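Local structure of uncharacterized protein TCIL3000_10_9440 (Trypanosoma congolense, 5KMX) at residues N19-N24 against P54-E59; L45-F50 against I210-L215; L73-N78 against V198-Y203; E121-C126 against Y133-S138. The protein is of unknown precise function but is an insect-stage transmembrane surface protein, possibly a sensor, whose bilobed ectodomain is the part described here. All coordinates share one frame; numbering follows the deposited sequence.

Contact 1 of 4, residues N19-N24 against P54-E59; sequences NAFNPN and PTVYTE
The aromatic ring of Phe21 approaches the backbone of Pro54 obliquely through CD2 and CE2, with CE2 3.3 Å from Pro54 O. One face of the same ring lies over Pro23 N, displaced toward the rim, so the chain folds back beneath its own aromatic group. A chi1 of 178°, which sets CG opposite the main-chain N, lets the ring reach from the end of the helix toward the strand, where Phe21 CD2 is 4.3 Å from Pro54 CG and Phe21 CZ is 4.4 Å from Val56 CB. Phe21 is the first residue after helix 11-20 to leave helical backbone angles, and the contact lays the loop leaving that helix along strand 53-63. The loop turns at Asn22, whose OD1 accepts from Asn24 N at 3.2 Å in an Asx turn; the donor sits well above the carbonyl plane. Asparagine suits the bend because its short side chain carries an acceptor within reach of the backbone two residues on. Pro23, between them, is a compact apolar block: its CB packs 3.5 Å from Val56 CG2, the branch beside the backbone N. Val56 also leans on Ile26, while its own N is hydrogen-bonded to the carboxylate of Asp207.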
loop_
_atom_site.group_PDB
_atom_site.type_symbol
_atom_site.label_atom_id
_atom_site.label_comp_id
_atom_site.label_asym_id
_atom_site.label_seq_id
_atom_site.Cartn_x
_atom_site.Cartn_y
_atom_site.Cartn_z
ATOM N N ASN A 19 6.430 21.039 -2.685
ATOM C CA ASN A 19 6.950 22.115 -3.523
ATOM C C ASN A 19 8.089 21.658 -4.429
ATOM O O ASN A 19 8.217 22.125 -5.561
ATOM C CB ASN A 19 7.423 23.278 -2.650
ATOM C CG ASN A 19 6.276 23.993 -1.961
ATOM O OD1 ASN A 19 5.185 24.124 -2.518
ATOM N ND2 ASN A 19 6.517 24.458 -0.741
ATOM N N ALA A 20 8.913 20.744 -3.926
ATOM C CA ALA A 20 10.056 20.244 -4.682
ATOM C C ALA A 20 9.630 19.285 -5.789
ATOM O O ALA A 20 10.359 19.084 -6.760
ATOM C CB ALA A 20 11.037 19.556 -3.746
ATOM N N PHE A 21 8.446 18.700 -5.640
ATOM C CA PHE A 21 7.980 17.658 -6.549
ATOM C C PHE A 21 7.761 18.164 -7.974
ATOM O O PHE A 21 7.065 19.157 -8.191
ATOM C CB PHE A 21 6.683 17.048 -6.013
ATOM C CG PHE A 21 6.090 16.004 -6.911
ATOM C CD1 PHE A 21 6.798 14.855 -7.224
ATOM C CD2 PHE A 21 4.818 16.164 -7.436
ATOM C CE1 PHE A 21 6.253 13.891 -8.048
ATOM C CE2 PHE A 21 4.266 15.203 -8.258
ATOM C CZ PHE A 21 4.985 14.065 -8.565
ATOM N N ASN A 22 8.367 17.466 -8.935
ATOM C CA ASN A 22 8.192 17.756 -10.355
ATOM C C ASN A 22 7.603 16.547 -11.083
ATOM O O ASN A 22 8.302 15.558 -11.305
ATOM C CB ASN A 22 9.527 18.152 -10.988
ATOM C CG ASN A 22 9.410 18.405 -12.480
ATOM O OD1 ASN A 22 8.335 18.729 -12.986
ATOM N ND2 ASN A 22 10.522 18.257 -13.193
ATOM N N PRO A 23 6.311 16.616 -11.453
ATOM C CA PRO A 23 5.651 15.466 -12.082
ATOM C C PRO A 23 5.918 15.317 -13.579
ATOM O O PRO A 23 5.526 14.304 -14.158
ATOM C CB PRO A 23 4.170 15.750 -11.840
ATOM C CG PRO A 23 4.082 17.230 -11.838
ATOM C CD PRO A 23 5.369 17.729 -11.235
ATOM N N ASN A 24 6.565 16.305 -14.190
ATOM C CA ASN A 24 6.777 16.311 -15.637
ATOM C C ASN A 24 7.480 15.062 -16.180
ATOM O O ASN A 24 7.011 14.468 -17.151
ATOM C CB ASN A 24 7.567 17.559 -16.041
ATOM C CG ASN A 24 6.797 18.842 -15.788
ATOM O OD1 ASN A 24 5.567 18.862 -15.834
ATOM N ND2 ASN A 24 7.520 19.922 -15.518
ATOM N N PRO A 54 -0.586 17.742 -6.392
ATOM C CA PRO A 54 -0.461 16.817 -7.523
ATOM C C PRO A 54 0.269 15.520 -7.175
ATOM O O PRO A 54 1.407 15.569 -6.711
ATOM C CB PRO A 54 0.347 17.626 -8.537
ATOM C CG PRO A 54 1.213 18.496 -7.695
ATOM C CD PRO A 54 0.401 18.836 -6.471
ATOM N N THR A 55 -0.383 14.384 -7.404
ATOM C CA THR A 55 0.252 13.077 -7.266
ATOM C C THR A 55 0.167 12.347 -8.601
ATOM O O THR A 55 -0.911 12.241 -9.187
ATOM C CB THR A 55 -0.399 12.225 -6.152
ATOM O OG1 THR A 55 0.074 10.874 -6.239
ATOM C CG2 THR A 55 -1.920 12.234 -6.265
ATOM N N VAL A 56 1.305 11.855 -9.082
ATOM C CA VAL A 56 1.376 11.248 -10.408
ATOM C C VAL A 56 2.052 9.879 -10.375
ATOM O O VAL A 56 3.101 9.700 -9.756
ATOM C CB VAL A 56 2.132 12.159 -11.395
ATOM C CG1 VAL A 56 2.109 11.564 -12.799
ATOM C CG2 VAL A 56 1.515 13.549 -11.402
ATOM N N TYR A 57 1.435 8.925 -11.066
ATOM C CA TYR A 57 1.954 7.569 -11.159
ATOM C C TYR A 57 1.490 6.927 -12.461
ATOM O O TYR A 57 0.525 7.384 -13.073
ATOM C CB TYR A 57 1.489 6.736 -9.964
ATOM C CG TYR A 57 -0.015 6.610 -9.858
ATOM C CD1 TYR A 57 -0.701 5.628 -10.561
ATOM C CD2 TYR A 57 -0.751 7.474 -9.055
ATOM C CE1 TYR A 57 -2.075 5.512 -10.470
ATOM C CE2 TYR A 57 -2.126 7.362 -8.956
ATOM C CZ TYR A 57 -2.781 6.379 -9.666
ATOM O OH TYR A 57 -4.148 6.263 -9.572
ATOM N N THR A 58 2.185 5.875 -12.882
ATOM C CA THR A 58 1.770 5.087 -14.036
ATOM C C THR A 58 1.209 3.761 -13.527
ATOM O O THR A 58 1.691 3.226 -12.526
ATOM C CB THR A 58 2.939 4.847 -15.016
ATOM O OG1 THR A 58 2.451 4.226 -16.211
ATOM C CG2 THR A 58 4.009 3.971 -14.384
ATOM N N GLU A 59 0.191 3.238 -14.203
ATOM C CA GLU A 59 -0.527 2.074 -13.690
ATOM C C GLU A 59 -1.093 1.166 -14.776
ATOM O O GLU A 59 -1.131 1.520 -15.954
ATOM C CB GLU A 59 -1.670 2.531 -12.771
ATOM C CG GLU A 59 -2.744 3.380 -13.456
ATOM C CD GLU A 59 -3.735 2.561 -14.273
ATOM O OE1 GLU A 59 -4.169 3.048 -15.339
ATOM O OE2 GLU A 59 -4.086 1.438 -13.852
#

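Contact 2 of 4, residues L45-F50 against I210-L215; sequences LNVPGF and IAFQQL
Phe212 swings its ring out from helix 208-216 with CG anti to the backbone N (chi1 -169°), and Leu45 answers with a chi1 of -145°, away from the usual staggered values, that carries CD2 toward that ring. The two side chains cross obliquely between backbones whose nearest CA atoms, those of Leu45 and Phe212, are 9.1 Å apart. This is a helix packed on the connection between two antiparallel strands: strand 36-45 ends at Leu45, the chain makes a type II beta turn from Val47 to Phe50, and strand 53-63 follows. Pro48 and Gly49 fill the two central positions of the turn, as textbook type II turns often have them: proline supplies the fixed phi of the first, and glycine adopts the positive phi (87°) of the second, where a CB would press on the preceding carbonyl O. The turn closes with Phe50 N hydrogen-bonded to Val47 O at 3.3 Å.

Phenylalanine suits its place because its long, flat apolar side chain spans the gap from the helix to the loop. Leu45 CD2 lies 3.7 Å from Phe212 CD2 and 4.0 Å from Phe212 CB, while Val47 CG2 is a looser neighbour of the far end, 4.5 Å from Phe212 CZ. Helix 11-20 borders both elements: Phe14 takes Leu215 on one hand and meets the ring of Phe50 edge-to-face on the other. Within the turn, Val47 O lies at the edge of the Phe50 ring, in its plane.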
loop_
_atom_site.group_PDB
_atom_site.type_symbol
_atom_site.label_atom_id
_atom_site.label_comp_id
_atom_site.label_asym_id
_atom_site.label_seq_id
_atom_site.Cartn_x
_atom_site.Cartn_y
_atom_site.Cartn_z
ATOM N N LEU A 45 -4.103 15.119 -4.375
ATOM C CA LEU A 45 -4.078 14.681 -2.986
ATOM C C LEU A 45 -4.739 15.744 -2.113
ATOM O O LEU A 45 -4.212 16.846 -1.961
ATOM C CB LEU A 45 -2.638 14.426 -2.532
ATOM C CG LEU A 45 -2.382 13.279 -1.554
ATOM C CD1 LEU A 45 -2.704 11.935 -2.189
ATOM C CD2 LEU A 45 -0.934 13.315 -1.083
ATOM N N ASN A 46 -5.897 15.412 -1.548
ATOM C CA ASN A 46 -6.665 16.363 -0.748
ATOM C C ASN A 46 -6.359 16.254 0.742
ATOM O O ASN A 46 -6.832 15.341 1.419
ATOM C CB ASN A 46 -8.163 16.164 -0.982
ATOM C CG ASN A 46 -8.693 17.024 -2.114
ATOM O OD1 ASN A 46 -8.982 18.204 -1.924
ATOM N ND2 ASN A 46 -8.822 16.435 -3.299
ATOM N N VAL A 47 -5.557 17.194 1.235
ATOM C CA VAL A 47 -5.197 17.266 2.647
ATOM C C VAL A 47 -5.548 18.659 3.179
ATOM O O VAL A 47 -5.284 19.660 2.508
ATOM C CB VAL A 47 -3.692 16.966 2.861
ATOM C CG1 VAL A 47 -2.840 17.742 1.869
ATOM C CG2 VAL A 47 -3.267 17.261 4.294
ATOM N N PRO A 48 -6.157 18.733 4.381
ATOM C CA PRO A 48 -6.574 20.029 4.933
ATOM C C PRO A 48 -5.456 21.069 5.015
ATOM O O PRO A 48 -4.337 20.744 5.411
ATOM C CB PRO A 48 -7.063 19.667 6.340
ATOM C CG PRO A 48 -7.502 18.262 6.232
ATOM C CD PRO A 48 -6.573 17.615 5.251
ATOM N N GLY A 49 -5.769 22.307 4.640
ATOM C CA GLY A 49 -4.829 23.410 4.745
ATOM C C GLY A 49 -3.925 23.562 3.536
ATOM O O GLY A 49 -3.044 24.425 3.522
ATOM N N PHE A 50 -4.143 22.728 2.522
ATOM C CA PHE A 50 -3.342 22.760 1.301
ATOM C C PHE A 50 -4.211 22.933 0.063
ATOM O O PHE A 50 -5.338 22.441 0.007
ATOM C CB PHE A 50 -2.525 21.473 1.158
ATOM C CG PHE A 50 -1.472 21.294 2.213
ATOM C CD1 PHE A 50 -1.779 20.703 3.426
ATOM C CD2 PHE A 50 -0.170 21.705 1.986
ATOM C CE1 PHE A 50 -0.809 20.533 4.397
ATOM C CE2 PHE A 50 0.804 21.538 2.951
ATOM C CZ PHE A 50 0.483 20.951 4.157
ATOM N N ILE A 210 3.733 9.483 -1.202
ATOM C CA ILE A 210 4.700 8.773 -0.376
ATOM C C ILE A 210 5.153 9.656 0.783
ATOM O O ILE A 210 5.300 9.183 1.910
ATOM C CB ILE A 210 5.925 8.326 -1.200
ATOM C CG1 ILE A 210 5.486 7.363 -2.308
ATOM C CG2 ILE A 210 6.969 7.670 -0.295
ATOM C CD1 ILE A 210 6.614 6.885 -3.200
ATOM N N ALA A 211 5.386 10.933 0.496
ATOM C CA ALA A 211 5.788 11.888 1.521
ATOM C C ALA A 211 4.684 12.022 2.560
ATOM O O ALA A 211 4.953 12.102 3.760
ATOM C CB ALA A 211 6.103 13.239 0.902
ATOM N N PHE A 212 3.442 12.051 2.089
ATOM C CA PHE A 212 2.287 12.056 2.973
ATOM C C PHE A 212 2.350 10.813 3.851
ATOM O O PHE A 212 2.398 10.913 5.071
ATOM C CB PHE A 212 0.983 12.095 2.163
ATOM C CG PHE A 212 -0.256 12.361 2.985
ATOM C CD1 PHE A 212 -0.177 12.726 4.321
ATOM C CD2 PHE A 212 -1.510 12.244 2.406
ATOM C CE1 PHE A 212 -1.323 12.969 5.056
ATOM C CE2 PHE A 212 -2.657 12.483 3.139
ATOM C CZ PHE A 212 -2.564 12.846 4.464
ATOM N N GLN A 213 2.389 9.648 3.212
ATOM C CA GLN A 213 2.452 8.364 3.906
ATOM C C GLN A 213 3.566 8.297 4.952
ATOM O O GLN A 213 3.347 7.832 6.070
ATOM C CB GLN A 213 2.646 7.237 2.889
ATOM C CG GLN A 213 1.382 6.865 2.127
ATOM C CD GLN A 213 0.466 5.942 2.911
ATOM O OE1 GLN A 213 0.891 5.274 3.853
ATOM N NE2 GLN A 213 -0.800 5.898 2.519
ATOM N N GLN A 214 4.756 8.761 4.584
ATOM C CA GLN A 214 5.917 8.681 5.466
ATOM C C GLN A 214 5.765 9.575 6.691
ATOM O O GLN A 214 5.744 9.097 7.825
ATOM C CB GLN A 214 7.190 9.068 4.709
ATOM C CG GLN A 214 8.461 8.977 5.546
ATOM C CD GLN A 214 9.701 9.380 4.774
ATOM O OE1 GLN A 214 10.525 8.539 4.417
ATOM N NE2 GLN A 214 9.843 10.675 4.516
ATOM N N LEU A 215 5.669 10.877 6.447
ATOM C CA LEU A 215 5.626 11.871 7.513
ATOM C C LEU A 215 4.441 11.670 8.449
ATOM O O LEU A 215 4.467 12.102 9.602
ATOM C CB LEU A 215 5.564 13.274 6.907
ATOM C CG LEU A 215 6.708 13.634 5.959
ATOM C CD1 LEU A 215 6.375 14.900 5.194
ATOM C CD2 LEU A 215 8.007 13.795 6.732
#

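Contact 3 of 4, residues L73-N78 against V198-Y203; sequences LTVVVN and VNVRLY
Leu73, Val200 and Val77 give up the largest areas in this contact, and each meets a partner on the other strand. Leu73 and Val198 reach toward each other tip to tip. Its chi1 of 174° turns CG of Leu73 away from N and sends CD2 in among the carbons of the valine, 4.1 Å from Val198 CG1 and equally far from Val198 CB. In the middle, Val200 CG2 faces Val75 CG2 at 4.4 Å, methyl against methyl. At the other end Val77 meets Leu202 at an angle, Val77 CG1 being 4.2 Å from Leu202 CD2.

Every second residue takes part, the normal alternation of a strand with one face turned inward. The segments run at 40° to each other with axes 10.2 Å apart, a spacing that fits layers packed face to face rather than edge to edge. Strands 72-79 and 197-204 are not neighbours in the sheet; the strand pairings lead from one to the other in both directions, so the sheet closes on itself, consistent with a barrel-like lobe whose interior these buried side chains help to fill. Phe33 of strand 31-33 packs against Val75, Val77, Val200 and Leu202. On the other face of strand 197-204, Arg201 NH1 donates to Tyr203 OH at 2.9 Å, the hydroxyl lying in the guanidinium plane.

Beta-branched valines suit an extended chain, and leucines, one carbon longer, reach farther across the gap. The cross-strand contact is wholly aliphatic, so it rests on dispersion and exclusion of water, with no directional bond to set its register.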
loop_
_atom_site.group_PDB
_atom_site.type_symbol
_atom_site.label_atom_id
_atom_site.label_comp_id
_atom_site.label_asym_id
_atom_site.label_seq_id
_atom_site.Cartn_x
_atom_site.Cartn_y
_atom_site.Cartn_z
ATOM N N LEU A 73 2.459 -13.463 -7.055
ATOM C CA LEU A 73 2.276 -12.706 -8.286
ATOM C C LEU A 73 3.595 -12.092 -8.739
ATOM O O LEU A 73 4.157 -11.242 -8.051
ATOM C CB LEU A 73 1.227 -11.609 -8.083
ATOM C CG LEU A 73 1.012 -10.620 -9.233
ATOM C CD1 LEU A 73 0.256 -11.273 -10.379
ATOM C CD2 LEU A 73 0.286 -9.383 -8.733
ATOM N N THR A 74 4.086 -12.524 -9.897
ATOM C CA THR A 74 5.287 -11.940 -10.483
ATOM C C THR A 74 4.906 -10.857 -11.487
ATOM O O THR A 74 4.125 -11.102 -12.408
ATOM C CB THR A 74 6.156 -12.996 -11.187
ATOM O OG1 THR A 74 6.436 -14.073 -10.286
ATOM C CG2 THR A 74 7.467 -12.379 -11.657
ATOM N N VAL A 75 5.465 -9.665 -11.299
ATOM C CA VAL A 75 5.229 -8.546 -12.204
ATOM C C VAL A 75 6.545 -8.064 -12.801
ATOM O O VAL A 75 7.504 -7.800 -12.075
ATOM C CB VAL A 75 4.539 -7.368 -11.490
ATOM C CG1 VAL A 75 4.364 -6.192 -12.447
ATOM C CG2 VAL A 75 3.192 -7.802 -10.922
ATOM N N VAL A 76 6.579 -7.944 -14.123
ATOM C CA VAL A 76 7.748 -7.429 -14.824
ATOM C C VAL A 76 7.494 -5.981 -15.224
ATOM O O VAL A 76 6.559 -5.692 -15.968
ATOM C CB VAL A 76 8.076 -8.266 -16.075
ATOM C CG1 VAL A 76 9.402 -7.836 -16.671
ATOM C CG2 VAL A 76 8.111 -9.750 -15.730
ATOM N N VAL A 77 8.335 -5.078 -14.728
ATOM C CA VAL A 77 8.139 -3.647 -14.933
ATOM C C VAL A 77 9.022 -3.128 -16.063
ATOM O O VAL A 77 10.238 -3.017 -15.909
ATOM C CB VAL A 77 8.438 -2.853 -13.647
ATOM C CG1 VAL A 77 8.129 -1.373 -13.843
ATOM C CG2 VAL A 77 7.630 -3.411 -12.483
ATOM N N ASN A 78 8.395 -2.810 -17.192
ATOM C CA ASN A 78 9.091 -2.251 -18.347
ATOM C C ASN A 78 8.551 -0.869 -18.697
ATOM O O ASN A 78 7.813 -0.706 -19.670
ATOM C CB ASN A 78 8.962 -3.187 -19.550
ATOM C CG ASN A 78 9.818 -4.434 -19.413
ATOM O OD1 ASN A 78 11.023 -4.350 -19.177
ATOM N ND2 ASN A 78 9.196 -5.600 -19.555
ATOM N N VAL A 198 -5.389 -7.597 -10.242
ATOM C CA VAL A 198 -4.631 -6.736 -9.341
ATOM C C VAL A 198 -4.220 -5.451 -10.053
ATOM O O VAL A 198 -3.738 -5.486 -11.184
ATOM C CB VAL A 198 -3.373 -7.451 -8.809
ATOM C CG1 VAL A 198 -2.548 -6.514 -7.935
ATOM C CG2 VAL A 198 -3.764 -8.700 -8.033
ATOM N N ASN A 199 -4.407 -4.321 -9.376
ATOM C CA ASN A 199 -4.043 -3.023 -9.925
ATOM C C ASN A 199 -2.626 -2.629 -9.520
ATOM O O ASN A 199 -2.333 -2.473 -8.335
ATOM C CB ASN A 199 -5.044 -1.960 -9.467
ATOM C CG ASN A 199 -4.730 -0.583 -10.021
ATOM O OD1 ASN A 199 -4.496 0.359 -9.266
ATOM N ND2 ASN A 199 -4.723 -0.460 -11.344
ATOM N N VAL A 200 -1.752 -2.468 -10.510
ATOM C CA VAL A 200 -0.351 -2.146 -10.258
ATOM C C VAL A 200 -0.083 -0.665 -10.503
ATOM O O VAL A 200 -0.603 -0.085 -11.453
ATOM C CB VAL A 200 0.586 -2.991 -11.144
ATOM C CG1 VAL A 200 2.044 -2.667 -10.845
ATOM C CG2 VAL A 200 0.315 -4.474 -10.934
ATOM N N ARG A 201 0.737 -0.069 -9.642
ATOM C CA ARG A 201 1.068 1.350 -9.727
ATOM C C ARG A 201 2.550 1.586 -9.449
ATOM O O ARG A 201 3.119 0.992 -8.532
ATOM C CB ARG A 201 0.211 2.153 -8.745
ATOM C CG ARG A 201 -1.255 2.232 -9.142
ATOM C CD ARG A 201 -2.191 2.241 -7.948
ATOM N NE ARG A 201 -2.215 3.524 -7.250
ATOM C CZ ARG A 201 -3.309 4.073 -6.721
ATOM N NH1 ARG A 201 -3.228 5.243 -6.104
ATOM N NH2 ARG A 201 -4.486 3.466 -6.809
ATOM N N LEU A 202 3.168 2.451 -10.252
ATOM C CA LEU A 202 4.573 2.809 -10.082
ATOM C C LEU A 202 4.712 4.295 -9.773
ATOM O O LEU A 202 4.273 5.141 -10.552
ATOM C CB LEU A 202 5.374 2.451 -11.337
ATOM C CG LEU A 202 6.851 2.854 -11.347
ATOM C CD1 LEU A 202 7.615 2.135 -10.247
ATOM C CD2 LEU A 202 7.476 2.576 -12.709
ATOM N N TYR A 203 5.333 4.599 -8.636
ATOM C CA TYR A 203 5.516 5.975 -8.182
ATOM C C TYR A 203 6.973 6.414 -8.266
ATOM O O TYR A 203 7.880 5.587 -8.337
ATOM C CB TYR A 203 5.035 6.128 -6.736
ATOM C CG TYR A 203 3.535 6.198 -6.565
ATOM C CD1 TYR A 203 2.759 5.046 -6.573
ATOM C CD2 TYR A 203 2.896 7.417 -6.377
ATOM C CE1 TYR A 203 1.384 5.110 -6.409
ATOM C CE2 TYR A 203 1.527 7.489 -6.212
ATOM C CZ TYR A 203 0.776 6.334 -6.228
ATOM O OH TYR A 203 -0.588 6.403 -6.065
#

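Contact 4 of 4, residues E121-C126 against Y133-S138; sequences EFRNKC and YTTESS. With SO4 (sulfate ion), chain F.
Arg123 and Tyr133 meet through a CH-pi contact: Arg123 CG stands over one face of the tyrosine ring, 3.7 Å from its centroid and 19° off the normal. The arginine chain is extended from CG to NE, so it continues across the ring and brings Arg123 NE to 3.6 Å from Tyr133 CD2. The guanidinium plane is tilted 49° to the ring and is therefore not stacked flat on it. Farther out, Arg123 NH1 comes to 3.3 Å from the methyl CG2 of Thr135. Arginine suits this partly exposed place because its methylenes cover an aromatic face while its charged end carries on past the ring to Thr135.

Apolar packing supplies the rest. Phe122 and Tyr133 touch at their edges, CE1 of one 4.1 Å from CE1 of the other, and Cys126 SG lies 4.1 Å from Tyr133 CB. Tyrosine suits the site because its ring packs on apolar groups while its OH is hydrogen-bonded to His119, also on helix 116-128.

Polar contacts lie at the end of the second segment, where Ser138 N makes two weak hydrogen bonds to a sulfate ion, probably from the crystallisation liquor, which Arg141 also holds.

Covalently, Cys126 is joined to Cys149 of strand 145-165. The arrangement is that of a helix packed on a short strand and stapled by a disulfide to that strand's long antiparallel neighbour, at one end of the bilobed ectodomain.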
loop_
_atom_site.group_PDB
_atom_site.type_symbol
_atom_site.label_atom_id
_atom_site.label_comp_id
_atom_site.label_asym_id
_atom_site.label_seq_id
_atom_site.Cartn_x
_atom_site.Cartn_y
_atom_site.Cartn_z
ATOM N N GLU A 121 -18.248 -9.863 20.153
ATOM C CA GLU A 121 -18.671 -9.602 18.783
ATOM C C GLU A 121 -17.428 -9.433 17.915
ATOM O O GLU A 121 -17.355 -9.975 16.813
ATOM C CB GLU A 121 -19.582 -8.371 18.699
ATOM C CG GLU A 121 -18.928 -7.054 19.078
ATOM C CD GLU A 121 -19.911 -5.898 19.074
ATOM O OE1 GLU A 121 -20.856 -5.916 19.892
ATOM O OE2 GLU A 121 -19.745 -4.976 18.249
ATOM N N PHE A 122 -16.447 -8.692 18.430
ATOM C CA PHE A 122 -15.138 -8.595 17.792
ATOM C C PHE A 122 -14.591 -9.999 17.576
ATOM O O PHE A 122 -14.008 -10.302 16.534
ATOM C CB PHE A 122 -14.172 -7.768 18.653
ATOM C CG PHE A 122 -12.771 -7.689 18.102
ATOM C CD1 PHE A 122 -11.878 -8.736 18.280
ATOM C CD2 PHE A 122 -12.341 -6.560 17.424
ATOM C CE1 PHE A 122 -10.592 -8.665 17.776
ATOM C CE2 PHE A 122 -11.054 -6.483 16.923
ATOM C CZ PHE A 122 -10.179 -7.537 17.101
ATOM N N ARG A 123 -14.796 -10.852 18.575
ATOM C CA ARG A 123 -14.393 -12.248 18.501
ATOM C C ARG A 123 -15.151 -12.955 17.387
ATOM O O ARG A 123 -14.570 -13.692 16.591
ATOM C CB ARG A 123 -14.654 -12.949 19.834
ATOM C CG ARG A 123 -13.834 -14.203 20.054
ATOM C CD ARG A 123 -14.397 -15.027 21.203
ATOM N NE ARG A 123 -13.394 -15.920 21.787
ATOM C CZ ARG A 123 -13.088 -15.988 23.083
ATOM N NH1 ARG A 123 -12.157 -16.839 23.489
ATOM N NH2 ARG A 123 -13.699 -15.219 23.980
ATOM N N ASN A 124 -16.457 -12.709 17.334
ATOM C CA ASN A 124 -17.325 -13.354 16.358
ATOM C C ASN A 124 -17.029 -12.875 14.937
ATOM O O ASN A 124 -16.983 -13.682 14.012
ATOM C CB ASN A 124 -18.800 -13.105 16.700
ATOM C CG ASN A 124 -19.272 -13.895 17.914
ATOM O OD1 ASN A 124 -18.924 -15.064 18.088
ATOM N ND2 ASN A 124 -20.080 -13.254 18.755
ATOM N N LYS A 125 -16.834 -11.568 14.764
ATOM C CA LYS A 125 -16.472 -11.015 13.456
ATOM C C LYS A 125 -15.226 -11.698 12.908
ATOM O O LYS A 125 -15.187 -12.087 11.742
ATOM C CB LYS A 125 -16.232 -9.500 13.533
ATOM C CG LYS A 125 -17.453 -8.650 13.223
ATOM C CD LYS A 125 -18.349 -8.509 14.436
ATOM C CE LYS A 125 -19.542 -7.614 14.147
ATOM N NZ LYS A 125 -20.297 -7.285 15.386
ATOM N N CYS A 126 -14.220 -11.847 13.764
ATOM C CA CYS A 126 -12.959 -12.472 13.383
ATOM C C CYS A 126 -13.174 -13.887 12.875
ATOM O O CYS A 126 -12.735 -14.236 11.780
ATOM C CB CYS A 126 -11.997 -12.490 14.569
ATOM S SG CYS A 126 -10.406 -13.258 14.211
ATOM N N TYR A 133 -9.151 -16.066 16.183
ATOM C CA TYR A 133 -9.018 -15.239 17.376
ATOM C C TYR A 133 -8.130 -15.906 18.425
ATOM O O TYR A 133 -8.194 -17.120 18.626
ATOM C CB TYR A 133 -10.392 -14.940 17.975
ATOM C CG TYR A 133 -10.329 -14.073 19.209
ATOM C CD1 TYR A 133 -10.248 -12.690 19.106
ATOM C CD2 TYR A 133 -10.341 -14.634 20.478
ATOM C CE1 TYR A 133 -10.186 -11.892 20.231
ATOM C CE2 TYR A 133 -10.283 -13.844 21.608
ATOM C CZ TYR A 133 -10.206 -12.474 21.480
ATOM O OH TYR A 133 -10.143 -11.682 22.602
ATOM N N THR A 134 -7.308 -15.097 19.086
ATOM C CA THR A 134 -6.406 -15.572 20.132
ATOM C C THR A 134 -6.570 -14.734 21.398
ATOM O O THR A 134 -6.513 -13.506 21.347
ATOM C CB THR A 134 -4.936 -15.516 19.673
ATOM O OG1 THR A 134 -4.757 -16.361 18.530
ATOM C CG2 THR A 134 -4.001 -15.969 20.786
ATOM N N THR A 135 -6.770 -15.404 22.531
ATOM C CA THR A 135 -6.903 -14.725 23.816
ATOM C C THR A 135 -5.534 -14.484 24.443
ATOM O O THR A 135 -4.653 -15.340 24.366
ATOM C CB THR A 135 -7.769 -15.540 24.800
ATOM O OG1 THR A 135 -7.225 -16.857 24.947
ATOM C CG2 THR A 135 -9.202 -15.638 24.303
ATOM N N GLU A 136 -5.364 -13.319 25.063
ATOM C CA GLU A 136 -4.111 -12.969 25.731
ATOM C C GLU A 136 -4.315 -12.709 27.222
ATOM O O GLU A 136 -3.348 -12.544 27.968
ATOM C CB GLU A 136 -3.478 -11.740 25.071
ATOM C CG GLU A 136 -2.955 -11.990 23.662
ATOM C CD GLU A 136 -1.877 -13.056 23.617
ATOM O OE1 GLU A 136 -1.135 -13.198 24.611
ATOM O OE2 GLU A 136 -1.768 -13.749 22.584
ATOM N N SER A 137 -5.574 -12.673 27.652
ATOM C CA SER A 137 -5.895 -12.475 29.059
ATOM C C SER A 137 -7.077 -13.349 29.464
ATOM O O SER A 137 -8.006 -13.551 28.682
ATOM C CB SER A 137 -6.205 -11.004 29.339
ATOM O OG SER A 137 -7.389 -10.594 28.679
ATOM N N SER A 138 -7.031 -13.868 30.687
ATOM C CA SER A 138 -8.104 -14.707 31.205
ATOM C C SER A 138 -9.407 -13.920 31.325
ATOM O O SER A 138 -10.496 -14.479 31.184
ATOM C CB SER A 138 -7.714 -15.294 32.562
ATOM O OG SER A 138 -6.686 -16.259 32.424
HETATM S S SO4 F . -4.793 -12.170 33.297
HETATM O O1 SO4 F . -4.700 -12.761 34.630
HETATM O O2 SO4 F . -6.196 -11.946 32.962
HETATM O O3 SO4 F . -4.076 -10.898 33.282
HETATM O O4 SO4 F . -4.197 -13.074 32.317
#

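In the fold
Contact 3 alone is fully buried, and its chemistry is purely aliphatic. Contacts 1 and 2 are partly buried and add aromatic rings and turns where loops and helices meet the sheet. Contact 4 is a surface contact, mixing arginine methylenes, aromatic rings and a disulfide. The first three adjoin one another: strands 53-63 and 197-204 are sheet neighbours, linked where Thr58 O meets Leu202 N at 2.8 Å, and strand 197-204 leads on to helix 208-216 of contact 2. Contact 4 lies across the chain's centre from contact 1, their centres about 43 Å apart, yet both reach the same sheet, whose long strands 85-100 and 145-165 probably run between the lobes.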